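Local coordinates for protein pentalenene synthase (Streptomyces chartreusis NRRL 3882, PDB 6Q4S) that catalyses the magnesium-dependent cyclisation of farnesyl diphosphate to an alpha-eudesmol sesquiterpenol, probably 7-epi-alpha-eudesmol, with release of diphosphate, at residues Pro206-Glu209 and Arg210-Leu214; Ala242-Arg245 and Arg246-Cys250; Ala259-Met262 and Thr263-Leu267; Trp304-Gly307 and Asn308-Ala312. One frame throughout, in Å; residues are numbered along the deposited sequence.

Contact 1: Pro206-Glu209 and Arg210-Leu214; sequences PVME and RMRDL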
loop_
_atom_site.group_PDB
_atom_site.type_symbol
_atom_site.label_atom_id
_atom_site.label_comp_id
_atom_site.label_asym_id
_atom_site.label_seq_id
_atom_site.Cartn_x
_atom_site.Cartn_y
_atom_site.Cartn_z
ATOM N N PRO A 206 15.695 -2.308 -12.258
ATOM C CA PRO A 206 15.445 -3.749 -12.526
ATOM C C PRO A 206 16.352 -4.738 -11.795
ATOM O O PRO A 206 15.929 -5.829 -11.456
ATOM C CB PRO A 206 15.629 -3.885 -14.039
ATOM C CG PRO A 206 15.442 -2.528 -14.602
ATOM C CD PRO A 206 15.743 -1.516 -13.511
ATOM N N VAL A 207 17.596 -4.382 -11.591
ATOM C CA VAL A 207 18.485 -5.202 -10.821
ATOM C C VAL A 207 18.038 -5.428 -9.381
ATOM O O VAL A 207 18.042 -6.563 -8.886
ATOM C CB VAL A 207 19.931 -4.641 -10.847
ATOM C CG1 VAL A 207 20.847 -5.417 -9.928
ATOM C CG2 VAL A 207 20.525 -4.670 -12.247
ATOM N N MET A 208 17.748 -4.352 -8.657
ATOM C CA MET A 208 17.308 -4.490 -7.284
ATOM C C MET A 208 15.915 -5.164 -7.164
ATOM O O MET A 208 15.693 -5.955 -6.246
ATOM C CB MET A 208 17.329 -3.117 -6.613
ATOM C CG MET A 208 16.845 -3.107 -5.178
ATOM S SD MET A 208 17.911 -4.022 -4.063
ATOM C CE MET A 208 19.041 -2.667 -3.607
ATOM N N GLU A 209 14.997 -4.872 -8.074
ATOM C CA GLU A 209 13.676 -5.490 -7.994
ATOM C C GLU A 209 13.802 -6.987 -8.164
ATOM O O GLU A 209 13.180 -7.756 -7.437
ATOM C CB GLU A 209 12.695 -5.014 -9.060
ATOM C CG GLU A 209 12.251 -3.598 -8.831
ATOM C CD GLU A 209 11.001 -3.220 -9.588
ATOM O OE1 GLU A 209 10.518 -3.983 -10.475
ATOM O OE2 GLU A 209 10.508 -2.115 -9.273
ATOM N N ARG A 210 14.615 -7.391 -9.139
ATOM C CA ARG A 210 14.887 -8.815 -9.312
ATOM C C ARG A 210 15.628 -9.472 -8.147
ATOM O O ARG A 210 15.365 -10.616 -7.788
ATOM C CB ARG A 210 15.629 -8.980 -10.666
ATOM C CG ARG A 210 15.947 -10.381 -11.048
ATOM C CD ARG A 210 14.716 -11.148 -11.369
ATOM N NE ARG A 210 15.076 -12.461 -11.886
ATOM C CZ ARG A 210 14.227 -13.483 -11.983
ATOM N NH1 ARG A 210 12.940 -13.399 -11.602
ATOM N NH2 ARG A 210 14.675 -14.617 -12.446
ATOM N N MET A 211 16.586 -8.775 -7.539
ATOM C CA MET A 211 17.272 -9.305 -6.386
ATOM C C MET A 211 16.348 -9.650 -5.211
ATOM O O MET A 211 16.528 -10.665 -4.574
ATOM C CB MET A 211 18.368 -8.360 -5.909
ATOM C CG MET A 211 19.570 -8.392 -6.830
ATOM S SD MET A 211 20.801 -7.115 -6.478
ATOM C CE MET A 211 21.524 -7.557 -4.911
ATOM N N ARG A 212 15.368 -8.784 -4.951
ATOM C CA ARG A 212 14.389 -9.003 -3.908
ATOM C C ARG A 212 13.527 -10.233 -4.218
ATOM O O ARG A 212 13.256 -11.056 -3.334
ATOM C CB ARG A 212 13.514 -7.737 -3.748
ATOM C CG ARG A 212 14.281 -6.544 -3.171
ATOM C CD ARG A 212 13.638 -5.176 -3.422
ATOM N NE ARG A 212 12.305 -4.991 -2.829
ATOM C CZ ARG A 212 12.037 -4.612 -1.574
ATOM N NH1 ARG A 212 13.000 -4.383 -0.703
ATOM N NH2 ARG A 212 10.766 -4.428 -1.193
ATOM N N ASP A 213 13.096 -10.340 -5.466
ATOM C CA ASP A 213 12.345 -11.517 -5.906
ATOM C C ASP A 213 13.141 -12.806 -5.776
ATOM O O ASP A 213 12.608 -13.794 -5.242
ATOM C CB ASP A 213 11.908 -11.383 -7.333
ATOM C CG ASP A 213 10.752 -10.432 -7.518
ATOM O OD1 ASP A 213 9.966 -10.106 -6.575
ATOM O OD2 ASP A 213 10.581 -10.071 -8.686
ATOM N N LEU A 214 14.399 -12.802 -6.190
ATOM C CA LEU A 214 15.241 -14.035 -5.991
ATOM C C LEU A 214 15.553 -14.363 -4.542
ATOM O O LEU A 214 15.600 -15.526 -4.148
ATOM C CB LEU A 214 16.543 -13.916 -6.757
ATOM C CG LEU A 214 16.395 -13.829 -8.270
ATOM C CD1 LEU A 214 17.649 -13.296 -8.897
ATOM C CD2 LEU A 214 16.061 -15.192 -8.915
HETATM O O HOH W 1 10.675 -7.090 -6.547
#
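Val-207 and Met-211, one helical turn apart, form the close-packed side of this stretch. Their side chains run alongside each other, with CG1 of Val-207 3.8 Å from SD of Met-211. CG of Met-211 lies beside the backbone N (chi1 -74°), which presses CG to 3.1 Å from O of Val-207; the same carbonyl accepts the backbone N-H of Met-211. Helix 252-284 closes over this side through Tyr-270 and Leu-273, and helix 288-313 reaches it at Val-298. Met-208 shares the buried side, its CG 4.2 Å from CD of Arg-212 and its outer packing made by Ile-301.

The looser side carries Glu-209 and Asp-213. Their carboxylates do not meet: OE1 of Glu-209 is 6.3 Å from OD2 of Asp-213. A water donates to O of Glu-209 at 2.7 Å and weakly to OD1 of Asp-213 at 3.1 Å, linking a main-chain acceptor to the carboxylate. Glu-209 also packs on Leu-136 of the second subunit.

Charged ends find partners on other helices: Arg-210 forms a salt bridge with Glu-269, Arg-212 forms one with Asp-188, and OD1 of Asp-213 is hydrogen-bonded to His-184. The chemistry is therefore split: sulfur and methyl groups fill one side of this first part of the helix, salt bridges and a hydrogen bond tie its polar side chains to neighbouring helices, and the His-184 bond would probably offset some negative charge on Asp-213.

Contact 2: Ala242-Arg245 and Arg246-Cys250; sequences AVLR and RERGC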
loop_
_atom_site.group_PDB
_atom_site.type_symbol
_atom_site.label_atom_id
_atom_site.label_comp_id
_atom_site.label_asym_id
_atom_site.label_seq_id
_atom_site.Cartn_x
_atom_site.Cartn_y
_atom_site.Cartn_z
ATOM N N ALA A 242 7.030 -31.882 -2.534
ATOM C CA ALA A 242 5.763 -32.559 -2.921
ATOM C C ALA A 242 5.278 -32.143 -4.316
ATOM O O ALA A 242 4.844 -32.961 -5.139
ATOM C CB ALA A 242 4.708 -32.262 -1.904
ATOM N N VAL A 243 5.428 -30.874 -4.623
ATOM C CA VAL A 243 4.944 -30.360 -5.875
ATOM C C VAL A 243 5.768 -30.903 -7.004
ATOM O O VAL A 243 5.235 -31.230 -8.120
ATOM C CB VAL A 243 4.978 -28.806 -5.836
ATOM C CG1 VAL A 243 4.786 -28.188 -7.209
ATOM C CG2 VAL A 243 3.896 -28.320 -4.869
ATOM N N LEU A 244 7.088 -30.929 -6.786
ATOM C CA LEU A 244 7.997 -31.425 -7.819
ATOM C C LEU A 244 7.739 -32.924 -8.122
ATOM O O LEU A 244 7.896 -33.359 -9.284
ATOM C CB LEU A 244 9.453 -31.231 -7.462
ATOM C CG LEU A 244 10.040 -29.848 -7.637
ATOM C CD1 LEU A 244 11.310 -29.682 -6.807
ATOM C CD2 LEU A 244 10.368 -29.567 -9.072
ATOM N N ARG A 245 7.431 -33.666 -7.073
ATOM C CA ARG A 245 7.229 -35.070 -7.181
ATOM C C ARG A 245 5.939 -35.329 -7.975
ATOM O O ARG A 245 5.944 -36.177 -8.836
ATOM C CB ARG A 245 7.120 -35.727 -5.808
ATOM C CG ARG A 245 6.667 -37.190 -5.895
ATOM C CD ARG A 245 7.036 -37.897 -4.632
ATOM N NE ARG A 245 6.487 -39.248 -4.509
ATOM C CZ ARG A 245 5.224 -39.540 -4.190
ATOM N NH1 ARG A 245 4.295 -38.585 -4.010
ATOM N NH2 ARG A 245 4.875 -40.809 -4.070
ATOM N N ARG A 246 4.850 -34.628 -7.640
ATOM C CA ARG A 246 3.585 -34.677 -8.423
ATOM C C ARG A 246 3.848 -34.323 -9.840
ATOM O O ARG A 246 3.571 -35.103 -10.701
ATOM C CB ARG A 246 2.521 -33.741 -7.882
ATOM C CG ARG A 246 1.704 -34.348 -6.750
ATOM C CD ARG A 246 0.424 -33.565 -6.474
ATOM N NE ARG A 246 0.583 -32.103 -6.618
ATOM C CZ ARG A 246 0.951 -31.231 -5.658
ATOM N NH1 ARG A 246 1.235 -31.614 -4.386
ATOM N NH2 ARG A 246 1.027 -29.933 -5.976
ATOM N N GLU A 247 4.482 -33.185 -10.064
ATOM C CA GLU A 247 4.831 -32.741 -11.402
ATOM C C GLU A 247 5.703 -33.730 -12.203
ATOM O O GLU A 247 5.436 -33.971 -13.391
ATOM C CB GLU A 247 5.564 -31.404 -11.335
ATOM C CG GLU A 247 5.786 -30.698 -12.665
ATOM C CD GLU A 247 4.846 -29.521 -12.917
ATOM O OE1 GLU A 247 3.796 -29.393 -12.221
ATOM O OE2 GLU A 247 5.213 -28.710 -13.801
ATOM N N ARG A 248 6.780 -34.246 -11.623
ATOM C CA ARG A 248 7.740 -35.061 -12.428
ATOM C C ARG A 248 7.483 -36.605 -12.321
ATOM O O ARG A 248 8.029 -37.354 -13.132
ATOM C CB ARG A 248 9.199 -34.747 -12.042
ATOM C CG ARG A 248 9.671 -33.309 -12.265
ATOM C CD ARG A 248 10.795 -32.938 -11.314
ATOM N NE ARG A 248 12.093 -33.483 -11.727
ATOM C CZ ARG A 248 12.885 -32.961 -12.665
ATOM N NH1 ARG A 248 12.542 -31.855 -13.323
ATOM N NH2 ARG A 248 14.042 -33.548 -12.954
ATOM N N GLY A 249 6.671 -37.022 -11.337
ATOM C CA GLY A 249 6.380 -38.411 -10.983
ATOM C C GLY A 249 7.693 -39.122 -10.667
ATOM O O GLY A 249 7.977 -40.202 -11.189
ATOM N N CYS A 250 8.521 -38.471 -9.855
ATOM C CA CYS A 250 9.892 -38.936 -9.614
ATOM C C CYS A 250 9.902 -39.466 -8.187
ATOM O O CYS A 250 8.843 -39.557 -7.546
ATOM C CB CYS A 250 10.883 -37.826 -9.884
ATOM S SG CYS A 250 10.688 -36.396 -8.772
#
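The guanidinium of Arg-246 lies across the backbone of Val-243, with CA of Val-243 3.8 Å above one face and displaced toward the rim. O of Ala-242 is over that same face, 3.9 Å from NH1 of Arg-246. NH2 of Arg-246 comes within 3.5 Å of CG2 of Val-243, so the group meets a methyl as well as the main chain. The arginine chain bends at chi3 (-37°), which folds the flat group back over the preceding turn. Its polar partners come from earlier in the chain: NH1 is hydrogen-bonded to O of Gly-237, and NH2 makes a weak bond to O of Leu-168.

The Arg-245 chain is extended from CG to NE and passes O of Cys-250, which stands 3.6 Å from CG and obliquely to the guanidinium; the cation itself pairs with the Trp-252 ring in a cation-pi contact.

On another side of the helix, Leu-244 and Arg-248 run alongside each other, with CD2 of Leu-244 4.1 Å from CD of Arg-248. At the helix end, N of Gly-249 donates to O of Arg-245 at 2.7 Å, though the bond is bent to 130°. Gly-249 then takes a left-handed backbone conformation (phi 57°), and Cys-250 leads on toward helix 252-284. This is the familiar helix ending at a glycine of positive phi, here turning the chain between successive helices of the all-alpha terpene synthase fold.

Contact 3: Ala259-Met262 and Thr263-Leu267; sequences AYRM and TIACL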
loop_
_atom_site.group_PDB
_atom_site.type_symbol
_atom_site.label_atom_id
_atom_site.label_comp_id
_atom_site.label_asym_id
_atom_site.label_seq_id
_atom_site.Cartn_x
_atom_site.Cartn_y
_atom_site.Cartn_z
ATOM N N ALA A 259 14.534 -29.813 -5.929
ATOM C CA ALA A 259 14.327 -28.649 -5.039
ATOM C C ALA A 259 15.655 -27.952 -4.687
ATOM O O ALA A 259 15.791 -26.727 -4.788
ATOM C CB ALA A 259 13.596 -29.096 -3.782
ATOM N N TYR A 260 16.667 -28.758 -4.376
ATOM C CA TYR A 260 18.017 -28.276 -4.100
ATOM C C TYR A 260 18.591 -27.612 -5.296
ATOM O O TYR A 260 19.080 -26.477 -5.186
ATOM C CB TYR A 260 18.864 -29.450 -3.603
ATOM C CG TYR A 260 20.316 -29.265 -3.323
ATOM C CD1 TYR A 260 20.743 -28.522 -2.222
ATOM C CD2 TYR A 260 21.287 -29.971 -4.072
ATOM C CE1 TYR A 260 22.104 -28.416 -1.910
ATOM C CE2 TYR A 260 22.642 -29.886 -3.761
ATOM C CZ TYR A 260 23.046 -29.105 -2.684
ATOM O OH TYR A 260 24.376 -29.002 -2.374
ATOM N N ARG A 261 18.500 -28.232 -6.466
ATOM C CA ARG A 261 19.003 -27.563 -7.683
ATOM C C ARG A 261 18.254 -26.216 -8.039
ATOM O O ARG A 261 18.848 -25.282 -8.533
ATOM C CB ARG A 261 19.004 -28.535 -8.892
ATOM C CG ARG A 261 19.881 -28.099 -10.073
ATOM C CD ARG A 261 19.450 -28.659 -11.445
ATOM N NE ARG A 261 18.068 -28.270 -11.748
ATOM C CZ ARG A 261 17.660 -27.044 -12.096
ATOM N NH1 ARG A 261 18.508 -26.032 -12.289
ATOM N NH2 ARG A 261 16.372 -26.839 -12.269
ATOM N N MET A 262 16.949 -26.172 -7.882
ATOM C CA MET A 262 16.180 -24.920 -8.113
ATOM C C MET A 262 16.654 -23.730 -7.210
ATOM O O MET A 262 16.765 -22.567 -7.650
ATOM C CB MET A 262 14.719 -25.202 -7.792
ATOM C CG MET A 262 14.018 -26.087 -8.825
ATOM S SD MET A 262 12.228 -26.156 -8.569
ATOM C CE MET A 262 11.698 -24.517 -9.098
ATOM N N THR A 263 16.928 -24.089 -5.963
ATOM C CA THR A 263 17.351 -23.181 -4.924
ATOM C C THR A 263 18.713 -22.625 -5.204
ATOM O O THR A 263 18.874 -21.408 -5.203
ATOM C CB THR A 263 17.322 -23.842 -3.567
ATOM O OG1 THR A 263 16.028 -24.347 -3.314
ATOM C CG2 THR A 263 17.664 -22.858 -2.467
ATOM N N ILE A 264 19.673 -23.496 -5.518
ATOM C CA ILE A 264 21.011 -23.065 -5.956
ATOM C C ILE A 264 20.991 -22.233 -7.244
ATOM O O ILE A 264 21.718 -21.255 -7.360
ATOM C CB ILE A 264 21.963 -24.298 -6.072
ATOM C CG1 ILE A 264 22.298 -24.793 -4.669
ATOM C CG2 ILE A 264 23.233 -23.992 -6.873
ATOM C CD1 ILE A 264 22.581 -26.267 -4.620
ATOM N N ALA A 265 20.141 -22.582 -8.208
ATOM C CA ALA A 265 19.946 -21.751 -9.393
ATOM C C ALA A 265 19.381 -20.301 -9.088
ATOM O O ALA A 265 19.775 -19.352 -9.759
ATOM C CB ALA A 265 19.009 -22.480 -10.385
ATOM N N CYS A 266 18.422 -20.162 -8.163
ATOM C CA CYS A 266 17.926 -18.818 -7.689
ATOM C C CYS A 266 19.056 -18.059 -7.039
ATOM O O CYS A 266 19.279 -16.911 -7.382
ATOM C CB CYS A 266 16.824 -18.948 -6.634
ATOM S SG CYS A 266 15.277 -19.534 -7.349
ATOM N N LEU A 267 19.728 -18.734 -6.095
ATOM C CA LEU A 267 20.928 -18.191 -5.424
ATOM C C LEU A 267 21.993 -17.711 -6.400
ATOM O O LEU A 267 22.432 -16.546 -6.330
ATOM C CB LEU A 267 21.490 -19.197 -4.447
ATOM C CG LEU A 267 22.582 -18.742 -3.487
ATOM C CD1 LEU A 267 22.218 -17.577 -2.559
ATOM C CD2 LEU A 267 22.990 -19.943 -2.652
#
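Tyr-260 and Ile-264 face each other across one regular helical turn, whose backbone bond from N of Ile-264 to O of Tyr-260 is nearly straight at 3.1 Å. The side chains of the pair meet in a CH-pi contact: CD1 of Ile-264 sits over the middle of the tyrosine ring, 3.5 Å from its centroid and 13° off the normal. The tyrosine swings CG anti to its main-chain nitrogen (chi1 176°), while the isoleucine sends CD1 back along the helix to cover one ring face.

Thr-263 makes the polar counterpart. OG1 donates to O of Ala-259 at 2.8 Å, and N of Thr-263 donates to the same oxygen at 3.1 Å from the opposite face of the carbonyl plane. Two bonds thus grip one acceptor. A threonine hydroxyl bonded to the carbonyl four residues earlier is a familiar helix feature, here in the all-alpha terpene synthase fold. Arg-261 sets NH1 4.1 Å from CB of Ala-265, and its NH2 pairs with Glu-258.

Around this turn of helix 252-284, Thr-263 and Cys-266 pack on helix 206-228, Ala-259 and Met-262 lie against helix 240-248, and the N-terminal segment covers Tyr-260 and Thr-263 through Val-5 and Phe-7.

Contact 4: Trp304-Gly307 and Asn308-Ala312; sequences WING and NYEWA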
loop_
_atom_site.group_PDB
_atom_site.type_symbol
_atom_site.label_atom_id
_atom_site.label_comp_id
_atom_site.label_asym_id
_atom_site.label_seq_id
_atom_site.Cartn_x
_atom_site.Cartn_y
_atom_site.Cartn_z
ATOM N N TRP A 304 19.133 -11.519 5.493
ATOM C CA TRP A 304 17.958 -12.347 5.492
ATOM C C TRP A 304 18.261 -13.774 4.957
ATOM O O TRP A 304 17.843 -14.768 5.554
ATOM C CB TRP A 304 16.799 -11.675 4.736
ATOM C CG TRP A 304 15.878 -11.189 5.714
ATOM C CD1 TRP A 304 15.782 -9.874 6.236
ATOM C CD2 TRP A 304 14.989 -11.983 6.472
ATOM N NE1 TRP A 304 14.859 -9.844 7.234
ATOM C CE2 TRP A 304 14.340 -11.103 7.414
ATOM C CE3 TRP A 304 14.647 -13.343 6.451
ATOM C CZ2 TRP A 304 13.392 -11.546 8.312
ATOM C CZ3 TRP A 304 13.672 -13.800 7.369
ATOM C CH2 TRP A 304 13.046 -12.876 8.279
ATOM N N ILE A 305 18.893 -13.849 3.804
ATOM C CA ILE A 305 19.200 -15.164 3.212
ATOM C C ILE A 305 20.073 -15.976 4.180
ATOM O O ILE A 305 19.694 -17.104 4.560
ATOM C CB ILE A 305 19.918 -15.043 1.857
ATOM C CG1 ILE A 305 19.054 -14.331 0.848
ATOM C CG2 ILE A 305 20.297 -16.458 1.379
ATOM C CD1 ILE A 305 19.787 -13.907 -0.425
ATOM N N ASN A 306 21.150 -15.362 4.705
ATOM C CA ASN A 306 22.082 -16.107 5.575
ATOM C C ASN A 306 21.560 -16.388 6.944
ATOM O O ASN A 306 21.649 -17.551 7.460
ATOM C CB ASN A 306 23.402 -15.426 5.650
ATOM C CG ASN A 306 24.529 -16.408 6.010
ATOM O OD1 ASN A 306 24.719 -17.443 5.353
ATOM N ND2 ASN A 306 25.269 -16.084 7.060
ATOM N N GLY A 307 20.894 -15.379 7.511
ATOM C CA GLY A 307 20.392 -15.488 8.854
ATOM C C GLY A 307 19.250 -16.439 8.964
ATOM O O GLY A 307 19.083 -17.166 9.965
ATOM N N ASN A 308 18.381 -16.408 7.962
ATOM C CA ASN A 308 17.283 -17.364 7.956
ATOM C C ASN A 308 17.850 -18.805 7.907
ATOM O O ASN A 308 17.402 -19.653 8.625
ATOM C CB ASN A 308 16.318 -17.162 6.775
ATOM C CG ASN A 308 15.139 -18.157 6.829
ATOM O OD1 ASN A 308 14.297 -18.112 7.718
ATOM N ND2 ASN A 308 15.164 -19.111 5.948
ATOM N N TYR A 309 18.821 -19.023 7.053
ATOM C CA TYR A 309 19.434 -20.354 6.926
ATOM C C TYR A 309 20.024 -20.845 8.255
ATOM O O TYR A 309 19.642 -21.951 8.803
ATOM C CB TYR A 309 20.514 -20.331 5.833
ATOM C CG TYR A 309 21.248 -21.645 5.747
ATOM C CD1 TYR A 309 20.548 -22.854 5.571
ATOM C CD2 TYR A 309 22.632 -21.712 5.915
ATOM C CE1 TYR A 309 21.214 -24.067 5.523
ATOM C CE2 TYR A 309 23.302 -22.935 5.856
ATOM C CZ TYR A 309 22.582 -24.101 5.663
ATOM O OH TYR A 309 23.228 -25.317 5.617
ATOM N N GLU A 310 20.858 -19.984 8.841
ATOM C CA GLU A 310 21.555 -20.343 10.100
ATOM C C GLU A 310 20.594 -20.503 11.186
ATOM O O GLU A 310 20.804 -21.350 12.040
ATOM C CB GLU A 310 22.673 -19.348 10.483
ATOM C CG GLU A 310 23.594 -18.969 9.326
ATOM C CD GLU A 310 24.896 -19.744 9.333
ATOM O OE1 GLU A 310 24.796 -20.952 9.654
ATOM O OE2 GLU A 310 25.985 -19.144 9.030
ATOM N N TRP A 311 19.500 -19.734 11.203
ATOM C CA TRP A 311 18.456 -20.002 12.236
ATOM C C TRP A 311 17.726 -21.389 12.032
ATOM O O TRP A 311 17.359 -22.092 12.986
ATOM C CB TRP A 311 17.405 -18.848 12.222
ATOM C CG TRP A 311 16.183 -19.092 12.985
ATOM C CD1 TRP A 311 16.079 -19.155 14.294
ATOM C CD2 TRP A 311 14.851 -19.266 12.460
ATOM N NE1 TRP A 311 14.774 -19.390 14.663
ATOM C CE2 TRP A 311 14.001 -19.451 13.552
ATOM C CE3 TRP A 311 14.304 -19.278 11.165
ATOM C CZ2 TRP A 311 12.636 -19.656 13.418
ATOM C CZ3 TRP A 311 12.956 -19.461 11.031
ATOM C CH2 TRP A 311 12.129 -19.665 12.155
ATOM N N ALA A 312 17.458 -21.723 10.782
ATOM C CA ALA A 312 16.732 -22.960 10.437
ATOM C C ALA A 312 17.512 -24.211 10.910
ATOM O O ALA A 312 16.925 -25.085 11.532
ATOM C CB ALA A 312 16.461 -23.006 8.941
HETATM O O HOH W 2 17.680 -18.750 3.668
#
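Trp-304 and Asn-308 meet one helical turn apart. CB of Asn-308 lies 4.2 Å from CE3 of Trp-304, approaching the indole obliquely, and the ring and amide planes are only 25° apart. The same CB is 3.1 Å from O of Trp-304, the carbonyl that also accepts the backbone N-H of Asn-308. Two residues on, Asn-306 and Glu-310 cross with amide and carboxylate planes 68° apart. ND2 of Asn-306 stays 3.7 Å from OE2 of Glu-310, whereas CG of the glutamate presses to 3.0 Å from O of Asn-306, a tight approach set by chi1 (-46°), which puts CG beside the backbone N; the chi2 bend then turns the carboxylate.

The next shell holds the Asn-308 amide. A water donates to O of Ile-305 at 2.7 Å and weakly accepts from ND2 of Asn-308 at 3.4 Å. That ND2 also bonds OD1 of Asn-223, a residue that probably binds one of the magnesium ions. Asn-308 would thus be a second-shell residue of that metal site, and the bond is consistent with a role in orienting the Asn-223 amide. Tyr-309 reaches in another direction, its OH hydrogen-bonded to N of Phe-7.

Further out, helix 288-313 is closely surrounded. Helix 206-228 packs on Ile-305, Asn-308 and Tyr-309; helix 50-57 meets Trp-304, Glu-310 and Trp-311; helix 183-194 borders Trp-304; and the N-terminal segment runs past Asn-306 and Tyr-309 at Leu-9.

How the contacts relate
From the N terminus, the four contacts come in series, none nesting or crossing; each joins residues about one turn apart and closes no long loop, though contact 2 runs just past its helix end. Contact 1 opens helix 206-228, contact 2 ends helix 240-248, contact 3 follows early in helix 252-284, and contact 4 lies near the end of helix 288-313. Contact 3 joins the first two: Leu-214 CD2 packs 4.0 Å from Cys-266 O, and Leu-244 CD1 lies 3.3 Å from Ala-259 N. Contacts 1 and 2, whose nearest atoms are about 15 Å apart, are therefore bridged by helix 252-284. Contact 4 touches none of them directly, but its helix packs on helix 206-228.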